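Catalase (Corynebacterium glutamicum, PDB 4B7H) breaks down hydrogen peroxide to water and oxygen at a haem iron, and is held here with the inhibitor nitric oxide and with NADPH. Local coordinates at residues 201-207 against 231-237; 103-107 against 309-313. All coordinates share one frame; numbering follows the deposited sequence.

Interaction 1 joins two loops at the surface, one of them running out of strand 223-232, while interaction 2 lies buried between strands 100-108 and 305-314 of the same curled antiparallel sheet. Their chemistry follows their places. Residues 201-207 and 231-237 are not paired as strands; carbonyls and the D207 carboxylate take bonds from a lysine, a hydroxyl, an amide, an indole and backbone N-H groups, while K201 and D237 form a long ion pair. Strands 103-107 and 309-313 meet through leucine, valine and phenylalanine, and R106, turned the other way, reaches a haem propionate. Centres about 13 Å apart, they also touch: F107 packs against S203 and Q206, so the loop lies against the end of the buried cluster.

Interaction 1 of 2, residues 201-207 against 231-237; sequences KTSRHQD and KTRQGWD
D207 meets three partners in 231-237 with its two carboxylate oxygens. D207 OD1 accepts the backbone N of T232 at 2.9 Å, nearly in line with the C-O bond. D207 OD2 receives NZ of K231 at 2.8 Å, a salt bridge from above the carboxylate plane, and takes a weak, bent bond from W236 NE1. K231 starts out pointing away, and bends at chi2 and chi3 (-63° and -67°) fold its amine back to the acid. The indole of W236 lies flat over the loop: CA of Q206 sits 3.7 Å from the centroid of its six-membered ring in a CH-pi contact.

A second grip centres on the carbonyl of R204, whose oxygen takes OG1 of T232 at 2.8 Å and NE2 of Q234 at 3.1 Å. Threonine suits this place because the same hydroxyl accepts the backbone N of Q234 and of G235, an ST turn and ST motif that shape the bend. Q234 OE1 is fixed by I270 N, while Q234 CB lies over a face of the H205 imidazole. That ring is held in turn by T202, whose OG1 is 2.6 Å from H205 ND1. K201 N reaches D237 O at 2.8 Å. G235 has a positive phi (89°), suiting glycine because a CB would press on the carbonyl O of Q234.

Beyond this shell, R204 is tied to D258 on helix 254-264 and K231 nears the bound NADPH. With a lysine, an indole N-H and a backbone N-H around it, the buried carboxylate of D207 is probably kept ionised.

Interaction 2 of 2, residues 103-107 against 309-313; sequences LAVRF and YFILN. With HEM (protoporphyrin IX containing Fe), chain E.
L103 holds CG between the backbone N and the carbonyl carbon (chi1 74°), whereas L312 has CG anti to its carbonyl carbon (chi1 -55°) and an extended chi2; together these torsions set L103 CD1 against L312 CD2, 3.7 Å apart. L312 then acts as the hub. CG1 of V105 is equally near, 3.7 Å from L312 CD2, and both L103 and V105 cross L312 at about a right angle. The other methyl, L312 CD1, meets the edge of the F107 ring, 3.9 Å from F107 CE2 and near the ring plane, with the two side chains coming from opposite directions. L103 turns its second methyl to F310, where L103 CD2 comes within 3.5 Å of F310 CB.

A branched leucine suits this hub: CD2 also meets L103, CD1 also meets F107, and V105 CG1 touches both methyls. The short, branched valine does this while its CG2 covers a face of the F107 ring. Alternation along the strand sends R106 elsewhere: its extended chain brings R106 NH1 2.7 Å from the haem propionate oxygen O2D, an edge-on bond in the plane of the guanidinium. NH1 also donates to the carbonyl of H70, and R67 NE hydrogen-bonds the haem too, consistent with an arginine-rich setting for the propionates.

The two strands cross at 76°, with their axes 8.5 Å apart, and do not pair with each other. Strand 73-82 pairs antiparallel with both, so the sheet curls, as in the beta-barrel of catalases, and brings their side chains together; F126 of strand 125-132 stacks edge-to-face on F107, and W271 of strand 270-279 packs against F310 and L312.

Interaction 1 of 2, residues 201-207 against 231-237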
loop_
_atom_site.group_PDB
_atom_site.type_symbol
_atom_site.label_atom_id
_atom_site.label_comp_id
_atom_site.label_asym_id
_atom_site.label_seq_id
_atom_site.Cartn_x
_atom_site.Cartn_y
_atom_site.Cartn_z
ATOM N N LYS A 201 -4.674 -17.456 -33.407
ATOM C CA LYS A 201 -3.574 -18.334 -33.009
ATOM C C LYS A 201 -2.488 -17.588 -32.236
ATOM O O LYS A 201 -1.935 -18.121 -31.266
ATOM C CB LYS A 201 -2.954 -19.045 -34.213
ATOM C CG LYS A 201 -3.890 -20.027 -34.891
ATOM C CD LYS A 201 -3.165 -20.839 -35.950
ATOM C CE LYS A 201 -4.130 -21.788 -36.651
ATOM N NZ LYS A 201 -3.431 -22.744 -37.551
ATOM N N THR A 202 -2.164 -16.375 -32.678
ATOM C CA THR A 202 -1.069 -15.615 -32.088
ATOM C C THR A 202 -1.458 -14.152 -31.947
ATOM O O THR A 202 -2.519 -13.719 -32.424
ATOM C CB THR A 202 0.212 -15.660 -32.960
ATOM O OG1 THR A 202 0.052 -14.778 -34.077
ATOM C CG2 THR A 202 0.516 -17.074 -33.462
ATOM N N SER A 203 -0.585 -13.383 -31.309
ATOM C CA SER A 203 -0.759 -11.939 -31.259
ATOM C C SER A 203 -0.463 -11.269 -32.590
ATOM O O SER A 203 -0.921 -10.149 -32.835
ATOM C CB SER A 203 0.156 -11.335 -30.205
ATOM O OG SER A 203 -0.158 -11.830 -28.925
ATOM N N ARG A 204 0.327 -11.938 -33.432
ATOM C CA ARG A 204 0.748 -11.382 -34.716
ATOM C C ARG A 204 -0.304 -11.568 -35.802
ATOM O O ARG A 204 -0.312 -10.834 -36.799
ATOM C CB ARG A 204 2.056 -12.036 -35.167
ATOM C CG ARG A 204 3.178 -11.950 -34.129
ATOM C CD ARG A 204 4.448 -12.645 -34.615
ATOM N NE ARG A 204 4.295 -14.096 -34.648
ATOM C CZ ARG A 204 4.470 -14.859 -35.720
ATOM N NH1 ARG A 204 4.821 -14.324 -36.887
ATOM N NH2 ARG A 204 4.297 -16.169 -35.619
ATOM N N HIS A 205 -1.180 -12.552 -35.608
ATOM C CA HIS A 205 -2.170 -12.931 -36.608
ATOM C C HIS A 205 -3.578 -12.448 -36.265
ATOM O O HIS A 205 -4.552 -13.210 -36.330
ATOM C CB HIS A 205 -2.149 -14.448 -36.797
ATOM C CG HIS A 205 -0.875 -14.957 -37.398
ATOM N ND1 HIS A 205 0.221 -15.316 -36.643
ATOM C CD2 HIS A 205 -0.514 -15.141 -38.691
ATOM C CE1 HIS A 205 1.195 -15.718 -37.442
ATOM N NE2 HIS A 205 0.776 -15.617 -38.691
ATOM N N GLN A 206 -3.668 -11.173 -35.896
ATOM C CA GLN A 206 -4.944 -10.526 -35.610
ATOM C C GLN A 206 -4.793 -9.053 -35.940
ATOM O O GLN A 206 -3.689 -8.499 -35.853
ATOM C CB GLN A 206 -5.315 -10.683 -34.128
ATOM C CG GLN A 206 -4.382 -9.903 -33.207
ATOM C CD GLN A 206 -4.564 -10.215 -31.744
ATOM O OE1 GLN A 206 -5.551 -10.839 -31.330
ATOM N NE2 GLN A 206 -3.595 -9.789 -30.942
ATOM N N ASP A 207 -5.890 -8.422 -36.344
ATOM C CA ASP A 207 -5.921 -6.971 -36.459
ATOM C C ASP A 207 -6.015 -6.342 -35.076
ATOM O O ASP A 207 -6.396 -7.002 -34.099
ATOM C CB ASP A 207 -7.158 -6.501 -37.227
ATOM C CG ASP A 207 -7.098 -6.784 -38.717
ATOM O OD1 ASP A 207 -5.991 -6.950 -39.280
ATOM O OD2 ASP A 207 -8.193 -6.792 -39.326
ATOM N N LYS A 231 -4.030 -3.153 -39.466
ATOM C CA LYS A 231 -4.305 -4.315 -40.307
ATOM C C LYS A 231 -3.077 -5.217 -40.388
ATOM O O LYS A 231 -2.023 -4.814 -40.895
ATOM C CB LYS A 231 -4.778 -3.883 -41.704
ATOM C CG LYS A 231 -5.973 -2.917 -41.695
ATOM C CD LYS A 231 -7.225 -3.529 -41.081
ATOM C CE LYS A 231 -7.782 -4.659 -41.939
ATOM N NZ LYS A 231 -9.092 -5.158 -41.401
ATOM N N THR A 232 -3.207 -6.434 -39.869
ATOM C CA THR A 232 -2.051 -7.310 -39.750
ATOM C C THR A 232 -1.491 -7.744 -41.102
ATOM O O THR A 232 -2.225 -8.206 -41.973
ATOM C CB THR A 232 -2.357 -8.559 -38.907
ATOM O OG1 THR A 232 -1.250 -9.458 -39.019
ATOM C CG2 THR A 232 -3.627 -9.253 -39.391
ATOM N N ARG A 233 -0.183 -7.586 -41.275
ATOM C CA ARG A 233 0.465 -8.073 -42.483
ATOM C C ARG A 233 0.671 -9.578 -42.455
ATOM O O ARG A 233 0.923 -10.198 -43.497
ATOM C CB ARG A 233 1.798 -7.369 -42.704
ATOM C CG ARG A 233 1.642 -5.971 -43.224
ATOM C CD ARG A 233 2.867 -5.532 -43.995
ATOM N NE ARG A 233 2.805 -4.105 -44.266
ATOM C CZ ARG A 233 3.836 -3.374 -44.670
ATOM N NH1 ARG A 233 5.020 -3.941 -44.859
ATOM N NH2 ARG A 233 3.678 -2.078 -44.882
ATOM N N GLN A 234 0.570 -10.163 -41.265
ATOM C CA GLN A 234 0.700 -11.608 -41.101
ATOM C C GLN A 234 -0.613 -12.321 -41.441
ATOM O O GLN A 234 -0.616 -13.516 -41.765
ATOM C CB GLN A 234 1.141 -11.940 -39.672
ATOM C CG GLN A 234 2.549 -11.439 -39.323
ATOM C CD GLN A 234 2.662 -9.920 -39.208
ATOM O OE1 GLN A 234 3.476 -9.298 -39.897
ATOM N NE2 GLN A 234 1.855 -9.320 -38.333
ATOM N N GLY A 235 -1.713 -11.573 -41.373
ATOM C CA GLY A 235 -3.042 -12.076 -41.686
ATOM C C GLY A 235 -3.740 -12.676 -40.479
ATOM O O GLY A 235 -3.077 -13.232 -39.599
ATOM N N TRP A 236 -5.070 -12.573 -40.430
ATOM C CA TRP A 236 -5.854 -13.294 -39.429
ATOM C C TRP A 236 -5.602 -14.789 -39.594
ATOM O O TRP A 236 -5.630 -15.317 -40.709
ATOM C CB TRP A 236 -7.352 -13.020 -39.587
ATOM C CG TRP A 236 -7.844 -11.759 -38.916
ATOM C CD1 TRP A 236 -8.101 -10.562 -39.515
ATOM C CD2 TRP A 236 -8.171 -11.589 -37.521
ATOM N NE1 TRP A 236 -8.548 -9.654 -38.580
ATOM C CE2 TRP A 236 -8.603 -10.259 -37.352
ATOM C CE3 TRP A 236 -8.139 -12.434 -36.407
ATOM C CZ2 TRP A 236 -9.005 -9.750 -36.113
ATOM C CZ3 TRP A 236 -8.544 -11.928 -35.172
ATOM C CH2 TRP A 236 -8.958 -10.595 -35.036
ATOM N N ASP A 237 -5.355 -15.468 -38.482
ATOM C CA ASP A 237 -5.185 -16.915 -38.483
ATOM C C ASP A 237 -5.760 -17.416 -37.164
ATOM O O ASP A 237 -5.316 -16.982 -36.099
ATOM C CB ASP A 237 -3.699 -17.265 -38.605
ATOM C CG ASP A 237 -3.459 -18.729 -38.899
ATOM O OD1 ASP A 237 -4.437 -19.459 -39.171
ATOM O OD2 ASP A 237 -2.282 -19.148 -38.866
#

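Interaction 2 of 2, residues 103-107 against 309-313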
loop_
_atom_site.group_PDB
_atom_site.type_symbol
_atom_site.label_atom_id
_atom_site.label_comp_id
_atom_site.label_asym_id
_atom_site.label_seq_id
_atom_site.Cartn_x
_atom_site.Cartn_y
_atom_site.Cartn_z
ATOM N N LEU A 103 7.773 2.826 -30.143
ATOM C CA LEU A 103 6.535 2.354 -29.555
ATOM C C LEU A 103 6.742 1.197 -28.587
ATOM O O LEU A 103 7.755 0.486 -28.637
ATOM C CB LEU A 103 5.528 1.957 -30.646
ATOM C CG LEU A 103 5.769 0.647 -31.404
ATOM C CD1 LEU A 103 5.253 -0.592 -30.664
ATOM C CD2 LEU A 103 5.125 0.731 -32.773
ATOM N N ALA A 104 5.753 1.022 -27.716
ATOM C CA ALA A 104 5.587 -0.187 -26.922
ATOM C C ALA A 104 4.227 -0.773 -27.271
ATOM O O ALA A 104 3.324 -0.047 -27.696
ATOM C CB ALA A 104 5.639 0.131 -25.441
ATOM N N VAL A 105 4.072 -2.079 -27.081
ATOM C CA VAL A 105 2.771 -2.722 -27.236
ATOM C C VAL A 105 2.596 -3.782 -26.168
ATOM O O VAL A 105 3.559 -4.432 -25.781
ATOM C CB VAL A 105 2.591 -3.334 -28.661
ATOM C CG1 VAL A 105 3.508 -4.541 -28.875
ATOM C CG2 VAL A 105 1.148 -3.725 -28.911
ATOM N N ARG A 106 1.373 -3.936 -25.669
ATOM C CA ARG A 106 1.028 -5.087 -24.839
ATOM C C ARG A 106 -0.225 -5.741 -25.407
ATOM O O ARG A 106 -1.214 -5.060 -25.712
ATOM C CB ARG A 106 0.839 -4.693 -23.365
ATOM C CG ARG A 106 0.618 -5.884 -22.413
ATOM C CD ARG A 106 0.583 -5.418 -20.967
ATOM N NE ARG A 106 0.342 -6.493 -19.997
ATOM C CZ ARG A 106 -0.862 -6.971 -19.682
ATOM N NH1 ARG A 106 -1.953 -6.496 -20.282
ATOM N NH2 ARG A 106 -0.976 -7.941 -18.770
ATOM N N PHE A 107 -0.151 -7.056 -25.585
ATOM C CA PHE A 107 -1.286 -7.873 -26.005
ATOM C C PHE A 107 -1.749 -8.661 -24.793
ATOM O O PHE A 107 -0.967 -8.916 -23.876
ATOM C CB PHE A 107 -0.856 -8.870 -27.079
ATOM C CG PHE A 107 -0.297 -8.233 -28.329
ATOM C CD1 PHE A 107 -1.143 -7.677 -29.282
ATOM C CD2 PHE A 107 1.070 -8.220 -28.563
ATOM C CE1 PHE A 107 -0.633 -7.103 -30.436
ATOM C CE2 PHE A 107 1.586 -7.648 -29.711
ATOM C CZ PHE A 107 0.733 -7.090 -30.651
ATOM N N TYR A 309 2.782 2.369 -41.146
ATOM C CA TYR A 309 2.832 1.025 -40.582
ATOM C C TYR A 309 3.598 1.059 -39.273
ATOM O O TYR A 309 4.347 2.004 -39.006
ATOM C CB TYR A 309 3.497 0.038 -41.555
ATOM C CG TYR A 309 4.989 0.254 -41.746
ATOM C CD1 TYR A 309 5.470 1.116 -42.726
ATOM C CD2 TYR A 309 5.918 -0.416 -40.952
ATOM C CE1 TYR A 309 6.836 1.316 -42.900
ATOM C CE2 TYR A 309 7.280 -0.225 -41.113
ATOM C CZ TYR A 309 7.739 0.640 -42.090
ATOM O OH TYR A 309 9.102 0.821 -42.245
ATOM N N PHE A 310 3.430 0.027 -38.454
ATOM C CA PHE A 310 4.330 -0.150 -37.323
ATOM C C PHE A 310 4.896 -1.565 -37.317
ATOM O O PHE A 310 4.299 -2.495 -37.871
ATOM C CB PHE A 310 3.711 0.280 -35.974
ATOM C CG PHE A 310 2.618 -0.621 -35.457
ATOM C CD1 PHE A 310 2.926 -1.812 -34.810
ATOM C CD2 PHE A 310 1.283 -0.239 -35.558
ATOM C CE1 PHE A 310 1.922 -2.625 -34.303
ATOM C CE2 PHE A 310 0.270 -1.051 -35.059
ATOM C CZ PHE A 310 0.593 -2.246 -34.433
ATOM N N ILE A 311 6.076 -1.699 -36.724
ATOM C CA ILE A 311 6.824 -2.945 -36.717
ATOM C C ILE A 311 7.288 -3.223 -35.294
ATOM O O ILE A 311 7.646 -2.296 -34.563
ATOM C CB ILE A 311 8.024 -2.862 -37.707
ATOM C CG1 ILE A 311 8.796 -4.180 -37.774
ATOM C CG2 ILE A 311 8.936 -1.669 -37.384
ATOM C CD1 ILE A 311 9.821 -4.224 -38.907
ATOM N N LEU A 312 7.235 -4.487 -34.882
ATOM C CA LEU A 312 7.722 -4.858 -33.557
ATOM C C LEU A 312 9.086 -5.509 -33.737
ATOM O O LEU A 312 9.186 -6.608 -34.303
ATOM C CB LEU A 312 6.758 -5.818 -32.857
ATOM C CG LEU A 312 5.309 -5.333 -32.749
ATOM C CD1 LEU A 312 4.446 -6.353 -32.005
ATOM C CD2 LEU A 312 5.244 -3.969 -32.073
ATOM N N ASN A 313 10.134 -4.830 -33.272
ATOM C CA ASN A 313 11.494 -5.316 -33.504
ATOM C C ASN A 313 12.387 -5.405 -32.265
ATOM O O ASN A 313 13.598 -5.572 -32.390
ATOM C CB ASN A 313 12.188 -4.495 -34.607
ATOM C CG ASN A 313 12.370 -3.029 -34.231
ATOM O OD1 ASN A 313 12.069 -2.612 -33.104
ATOM N ND2 ASN A 313 12.870 -2.237 -35.177
HETATM C CHA HEM E . -7.270 -2.803 -19.244
HETATM C CHB HEM E . -11.006 -0.123 -17.702
HETATM C CHC HEM E . -13.240 -0.938 -21.918
HETATM C CHD HEM E . -8.982 -2.198 -23.777
HETATM C C1A HEM E . -8.085 -2.026 -18.458
HETATM C C2A HEM E . -7.773 -1.550 -17.123
HETATM C C3A HEM E . -8.806 -0.797 -16.716
HETATM C C4A HEM E . -9.799 -0.781 -17.763
HETATM C CMA HEM E . -8.976 -0.050 -15.389
HETATM C CAA HEM E . -6.469 -1.858 -16.355
HETATM C CBA HEM E . -5.414 -0.824 -16.719
HETATM C CGA HEM E . -4.172 -0.934 -15.874
HETATM O O1A HEM E . -3.072 -0.722 -16.443
HETATM O O2A HEM E . -4.254 -1.220 -14.652
HETATM C C1B HEM E . -11.960 -0.124 -18.693
HETATM C C2B HEM E . -13.272 0.477 -18.612
HETATM C C3B HEM E . -13.898 0.223 -19.781
HETATM C C4B HEM E . -12.984 -0.515 -20.625
HETATM C CMB HEM E . -13.800 1.229 -17.373
HETATM C CAB HEM E . -15.300 0.639 -20.265
HETATM C CBB HEM E . -15.913 1.735 -19.818
HETATM C C1C HEM E . -12.242 -1.185 -22.843
HETATM C C2C HEM E . -12.312 -1.031 -24.289
HETATM C C3C HEM E . -11.115 -1.388 -24.789
HETATM C C4C HEM E . -10.266 -1.750 -23.674
HETATM C CMC HEM E . -13.566 -0.564 -25.069
HETATM C CAC HEM E . -10.599 -1.373 -26.248
HETATM C CBC HEM E . -11.069 -0.520 -27.175
HETATM C C1D HEM E . -8.174 -2.542 -22.728
HETATM C C2D HEM E . -6.876 -3.108 -22.902
HETATM C C3D HEM E . -6.333 -3.300 -21.512
HETATM C C4D HEM E . -7.349 -2.820 -20.616
HETATM C CMD HEM E . -6.187 -3.459 -24.219
HETATM C CAD HEM E . -4.957 -3.859 -21.177
HETATM C CBD HEM E . -3.922 -2.761 -21.412
HETATM C CGD HEM E . -2.590 -3.402 -21.163
HETATM O O1D HEM E . -1.891 -3.016 -20.193
HETATM O O2D HEM E . -2.228 -4.329 -21.931
HETATM N NA HEM E . -9.328 -1.533 -18.828
HETATM N NB HEM E . -11.811 -0.723 -19.925
HETATM N NC HEM E . -10.971 -1.620 -22.501
HETATM N ND HEM E . -8.434 -2.390 -21.369
HETATM FE FE HEM E . -10.151 -1.618 -20.658
#